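Local coordinates for fibronectin type III domain-containing protein (Simiduia agarivorans, PDB 6P2K), which probably hydrolyses the beta-1,4-linked backbone of xyloglucan or related beta-glucans, as a glycoside hydrolase of family 74, at residues 406-411 and 747-752; 758-761 and 765-768. All blocks are in the same frame, centred on the assembly; numbering follows the deposited sequence.

Contact 1: 406-411 and 747-752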
loop_
_atom_site.group_PDB
_atom_site.type_symbol
_atom_site.label_atom_id
_atom_site.label_comp_id
_atom_site.label_asym_id
_atom_site.label_seq_id
_atom_site.Cartn_x
_atom_site.Cartn_y
_atom_site.Cartn_z
ATOM N N VAL B 406 -6.804 -34.684 3.507
ATOM C CA VAL B 406 -6.267 -33.743 4.483
ATOM C C VAL B 406 -4.876 -33.321 4.036
ATOM O O VAL B 406 -4.157 -34.082 3.384
ATOM C CB VAL B 406 -6.227 -34.348 5.910
ATOM C CG1 VAL B 406 -5.301 -35.561 5.960
ATOM C CG2 VAL B 406 -5.816 -33.304 6.948
ATOM N N ALA B 407 -4.506 -32.086 4.370
ATOM C CA ALA B 407 -3.154 -31.591 4.160
ATOM C C ALA B 407 -2.783 -30.679 5.321
ATOM O O ALA B 407 -3.635 -29.976 5.870
ATOM C CB ALA B 407 -3.017 -30.843 2.829
ATOM N N VAL B 408 -1.505 -30.698 5.693
ATOM C CA VAL B 408 -1.011 -29.975 6.859
ATOM C C VAL B 408 0.257 -29.221 6.481
ATOM O O VAL B 408 1.132 -29.767 5.801
ATOM C CB VAL B 408 -0.730 -30.926 8.042
ATOM C CG1 VAL B 408 -0.102 -30.170 9.204
ATOM C CG2 VAL B 408 -2.003 -31.625 8.492
ATOM N N HIS B 409 0.361 -27.970 6.927
ATOM C CA HIS B 409 1.646 -27.273 6.912
ATOM C C HIS B 409 1.725 -26.374 8.136
ATOM O O HIS B 409 0.975 -25.401 8.234
ATOM C CB HIS B 409 1.845 -26.465 5.634
ATOM C CG HIS B 409 3.247 -25.976 5.463
ATOM N ND1 HIS B 409 3.710 -24.826 6.066
ATOM C CD2 HIS B 409 4.304 -26.510 4.805
ATOM C CE1 HIS B 409 4.985 -24.659 5.764
ATOM N NE2 HIS B 409 5.370 -25.668 5.003
ATOM N N GLU B 410 2.640 -26.694 9.055
ATOM C CA GLU B 410 2.839 -25.943 10.304
ATOM C C GLU B 410 1.504 -25.888 11.038
ATOM O O GLU B 410 0.932 -26.958 11.310
ATOM C CB GLU B 410 3.474 -24.586 9.990
ATOM C CG GLU B 410 4.859 -24.672 9.372
ATOM C CD GLU B 410 5.438 -23.311 9.045
ATOM O OE1 GLU B 410 4.751 -22.297 9.288
ATOM O OE2 GLU B 410 6.576 -23.256 8.534
ATOM N N ASN B 411 0.977 -24.709 11.376
ATOM C CA ASN B 411 -0.286 -24.580 12.097
ATOM C C ASN B 411 -1.506 -24.715 11.197
ATOM O O ASN B 411 -2.626 -24.807 11.712
ATOM C CB ASN B 411 -0.340 -23.230 12.815
ATOM C CG ASN B 411 -0.215 -22.064 11.851
ATOM O OD1 ASN B 411 0.839 -21.854 11.255
ATOM N ND2 ASN B 411 -1.298 -21.309 11.680
ATOM N N ARG B 747 -2.204 -39.907 6.046
ATOM C CA ARG B 747 -0.883 -39.338 5.818
ATOM C C ARG B 747 -0.083 -39.435 7.106
ATOM O O ARG B 747 -0.611 -39.177 8.191
ATOM C CB ARG B 747 -0.945 -37.868 5.372
ATOM C CG ARG B 747 -1.545 -37.632 3.998
ATOM C CD ARG B 747 -1.303 -36.199 3.549
ATOM N NE ARG B 747 -2.213 -35.788 2.481
ATOM C CZ ARG B 747 -1.953 -35.919 1.184
ATOM N NH1 ARG B 747 -0.805 -36.459 0.789
ATOM N NH2 ARG B 747 -2.840 -35.513 0.281
ATOM N N PHE B 748 1.183 -39.811 6.986
ATOM C CA PHE B 748 2.107 -39.753 8.111
ATOM C C PHE B 748 2.726 -38.363 8.147
ATOM O O PHE B 748 3.374 -37.940 7.184
ATOM C CB PHE B 748 3.183 -40.831 7.999
ATOM C CG PHE B 748 2.678 -42.218 8.267
ATOM C CD1 PHE B 748 2.505 -42.666 9.565
ATOM C CD2 PHE B 748 2.372 -43.074 7.222
ATOM C CE1 PHE B 748 2.041 -43.942 9.816
ATOM C CE2 PHE B 748 1.905 -44.351 7.466
ATOM C CZ PHE B 748 1.739 -44.784 8.766
ATOM N N ILE B 749 2.520 -37.652 9.252
ATOM C CA ILE B 749 2.874 -36.244 9.350
ATOM C C ILE B 749 3.593 -36.012 10.669
ATOM O O ILE B 749 3.123 -36.455 11.724
ATOM C CB ILE B 749 1.628 -35.344 9.238
ATOM C CG1 ILE B 749 0.990 -35.506 7.856
ATOM C CG2 ILE B 749 1.985 -33.887 9.495
ATOM C CD1 ILE B 749 -0.214 -34.640 7.633
ATOM N N LYS B 750 4.733 -35.327 10.608
ATOM C CA LYS B 750 5.487 -34.954 11.797
ATOM C C LYS B 750 5.002 -33.601 12.298
ATOM O O LYS B 750 4.960 -32.630 11.537
ATOM C CB LYS B 750 6.984 -34.904 11.495
ATOM C CG LYS B 750 7.847 -34.597 12.709
ATOM C CD LYS B 750 9.299 -34.978 12.463
ATOM C CE LYS B 750 9.663 -36.266 13.186
ATOM N NZ LYS B 750 10.724 -36.042 14.215
ATOM N N ASP B 751 4.634 -33.541 13.576
ATOM C CA ASP B 751 4.096 -32.326 14.180
ATOM C C ASP B 751 4.761 -32.136 15.535
ATOM O O ASP B 751 4.555 -32.945 16.446
ATOM C CB ASP B 751 2.574 -32.405 14.321
ATOM C CG ASP B 751 1.971 -31.139 14.896
ATOM O OD1 ASP B 751 2.016 -30.092 14.217
ATOM O OD2 ASP B 751 1.447 -31.192 16.030
ATOM N N ALA B 752 5.557 -31.071 15.661
ATOM C CA ALA B 752 6.259 -30.742 16.902
ATOM C C ALA B 752 7.143 -31.900 17.365
ATOM O O ALA B 752 7.145 -32.285 18.536
ATOM C CB ALA B 752 5.275 -30.329 18.001
HETATM O O HOH W 1 -0.420 -28.668 13.031
HETATM O O HOH W 2 3.073 -29.425 11.635
#
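Val408 and Ile749 meet between neighbouring blades of the C-terminal one of the two seven-bladed beta-propellers that make up the GH74 module of this longer protein. Strands 403-409 and 745-751 are each the edge strand of their own sheet, the innermost of the blade, and the touching parts run 22° apart. With Val408 CA and Ile749 CA 7.8 Å apart, no backbone-to-backbone bond joins them; side chains and two waters bridge the gap, using backbone carbonyls of 406-411 as acceptors. The apolar part is small. Ile749 has CG1 beside its backbone N, and chi2 at -178° extends the chain so that CD1 reaches Val408 CG2 at 3.6 Å, the two side chains meeting at a slant. The direct polar part is one charged side chain on a backbone carbonyl: Arg747, extended from CG to NE, donates its NE-H to Val406 O, 2.7 Å from NE. The N-H points at the oxygen with an angle of 155°, and the carbonyl sits at the guanidinium edge, slightly out of its plane. The arginine side chain also lies about 4 Å, between nearest atoms, from the zinc ion held by Asp405 and Asp513, and its NH2 makes a long, weak ion pair with Asp405. Farther along, two waters each donate to both Glu410 O and Asp751 OD1; the shortest of these bonds, 2.8 Å, runs from one water to Glu410 O.

Contact 2: 758-761 and 765-768; sequences YSTT and GLWR
A beta hairpin of the closing propeller blade, strands 754-761 and 765-770, holds this contact. Its central rung is the hydrogen-bonded pair Ser759 and Trp767: Ser759 N reaches Trp767 O at 2.9 Å, and Trp767 N returns to Ser759 O at 3.0 Å, both nearly straight. Toward the turn, Gly765 O receives Thr761 OG1 at 2.8 Å and a weak bond from Thr761 N; the same hydroxyl takes a bond from Ala764 N. At the other end Tyr758 and Arg768 run side by side. Arg768 CB sits 4.0 Å over the centroid of the Tyr758 ring, and the extended chain then follows the ring until NH1 donates to Tyr758 OH at 2.8 Å, with the guanidinium almost perpendicular to the ring. A leucine in place of Tyr758 would probably cost Arg768 both the flat surface under its chain and the oxygen at its tip, leaving NH1 to its salt bridge with Asp751. Leu766 CD1 lies 3.9 Å from Thr760 CG2 on the same face. That face turns to the neighbouring blade, where Leu766 touches Val406 of strand 403-409; strand 745-751 flanks the hairpin, and N-terminal strand 7-8 completes the sheet, the velcro closure of a beta-propeller.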
loop_
_atom_site.group_PDB
_atom_site.type_symbol
_atom_site.label_atom_id
_atom_site.label_comp_id
_atom_site.label_asym_id
_atom_site.label_seq_id
_atom_site.Cartn_x
_atom_site.Cartn_y
_atom_site.Cartn_z
ATOM N N TYR B 758 -2.451 -38.969 10.360
ATOM C CA TYR B 758 -3.668 -38.202 10.121
ATOM C C TYR B 758 -4.539 -38.989 9.151
ATOM O O TYR B 758 -4.107 -39.287 8.030
ATOM C CB TYR B 758 -3.352 -36.823 9.538
ATOM C CG TYR B 758 -2.818 -35.797 10.515
ATOM C CD1 TYR B 758 -1.603 -35.984 11.165
ATOM C CD2 TYR B 758 -3.515 -34.622 10.762
ATOM C CE1 TYR B 758 -1.108 -35.033 12.046
ATOM C CE2 TYR B 758 -3.030 -33.669 11.645
ATOM C CZ TYR B 758 -1.827 -33.880 12.282
ATOM O OH TYR B 758 -1.333 -32.937 13.154
ATOM N N SER B 759 -5.757 -39.319 9.575
ATOM C CA SER B 759 -6.685 -40.071 8.739
ATOM C C SER B 759 -8.030 -39.367 8.662
ATOM O O SER B 759 -8.576 -38.942 9.687
ATOM C CB SER B 759 -6.855 -41.509 9.259
ATOM O OG SER B 759 -5.606 -42.106 9.560
ATOM N N THR B 760 -8.556 -39.249 7.446
ATOM C CA THR B 760 -9.899 -38.748 7.221
ATOM C C THR B 760 -10.848 -39.917 6.998
ATOM O O THR B 760 -10.447 -40.982 6.522
ATOM C CB THR B 760 -9.934 -37.807 6.022
ATOM O OG1 THR B 760 -9.576 -38.536 4.837
ATOM C CG2 THR B 760 -8.955 -36.672 6.222
ATOM N N THR B 761 -12.109 -39.714 7.365
ATOM C CA THR B 761 -13.097 -40.778 7.361
ATOM C C THR B 761 -14.305 -40.374 6.530
ATOM O O THR B 761 -14.630 -39.185 6.434
ATOM C CB THR B 761 -13.551 -41.108 8.791
ATOM O OG1 THR B 761 -14.196 -39.961 9.354
ATOM C CG2 THR B 761 -12.357 -41.478 9.660
ATOM N N GLY B 765 -15.263 -37.200 9.909
ATOM C CA GLY B 765 -14.264 -36.147 9.910
ATOM C C GLY B 765 -12.841 -36.661 10.070
ATOM O O GLY B 765 -12.487 -37.757 9.634
ATOM N N LEU B 766 -12.018 -35.847 10.728
ATOM C CA LEU B 766 -10.575 -36.033 10.768
ATOM C C LEU B 766 -10.125 -36.465 12.156
ATOM O O LEU B 766 -10.574 -35.914 13.166
ATOM C CB LEU B 766 -9.862 -34.739 10.373
ATOM C CG LEU B 766 -8.355 -34.654 10.606
ATOM C CD1 LEU B 766 -7.612 -35.619 9.692
ATOM C CD2 LEU B 766 -7.880 -33.223 10.394
ATOM N N TRP B 767 -9.230 -37.451 12.194
ATOM C CA TRP B 767 -8.651 -37.956 13.429
ATOM C C TRP B 767 -7.154 -38.136 13.234
ATOM O O TRP B 767 -6.688 -38.383 12.118
ATOM C CB TRP B 767 -9.279 -39.296 13.844
ATOM C CG TRP B 767 -10.753 -39.230 14.064
ATOM C CD1 TRP B 767 -11.723 -39.133 13.110
ATOM C CD2 TRP B 767 -11.431 -39.260 15.324
ATOM N NE1 TRP B 767 -12.962 -39.095 13.699
ATOM C CE2 TRP B 767 -12.811 -39.173 15.058
ATOM C CE3 TRP B 767 -11.003 -39.349 16.654
ATOM C CZ2 TRP B 767 -13.768 -39.177 16.072
ATOM C CZ3 TRP B 767 -11.952 -39.351 17.656
ATOM C CH2 TRP B 767 -13.319 -39.268 17.361
ATOM N N ARG B 768 -6.402 -38.028 14.329
ATOM C CA ARG B 768 -4.967 -38.255 14.287
ATOM C C ARG B 768 -4.531 -39.110 15.468
ATOM O O ARG B 768 -5.146 -39.097 16.539
ATOM C CB ARG B 768 -4.179 -36.937 14.262
ATOM C CG ARG B 768 -3.917 -36.325 15.619
ATOM C CD ARG B 768 -2.940 -35.169 15.508
ATOM N NE ARG B 768 -2.564 -34.659 16.819
ATOM C CZ ARG B 768 -1.683 -33.684 17.019
ATOM N NH1 ARG B 768 -1.084 -33.104 15.988
ATOM N NH2 ARG B 768 -1.402 -33.291 18.255
#

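How the contacts relate
Followed from the N terminus, the chain first lays down strand 7-8, which will flank strand 765-770, and reaches 406-411 only much later. Contact 1 then closes a loop of 335 residues, bringing the last propeller blade beside the one that holds strand 403-409. Contact 2 follows in series: its three-residue loop opens only after contact 1 has closed, so the two neither nest nor cross. They are joined by strands 745-751 and 754-761, neighbours in one sheet, where Arg747 N and Tyr758 O are 2.8 Å apart, a probable hydrogen bond. Thr760 of contact 2 also packs against Val406 of contact 1, tying the hairpin to the adjacent blade.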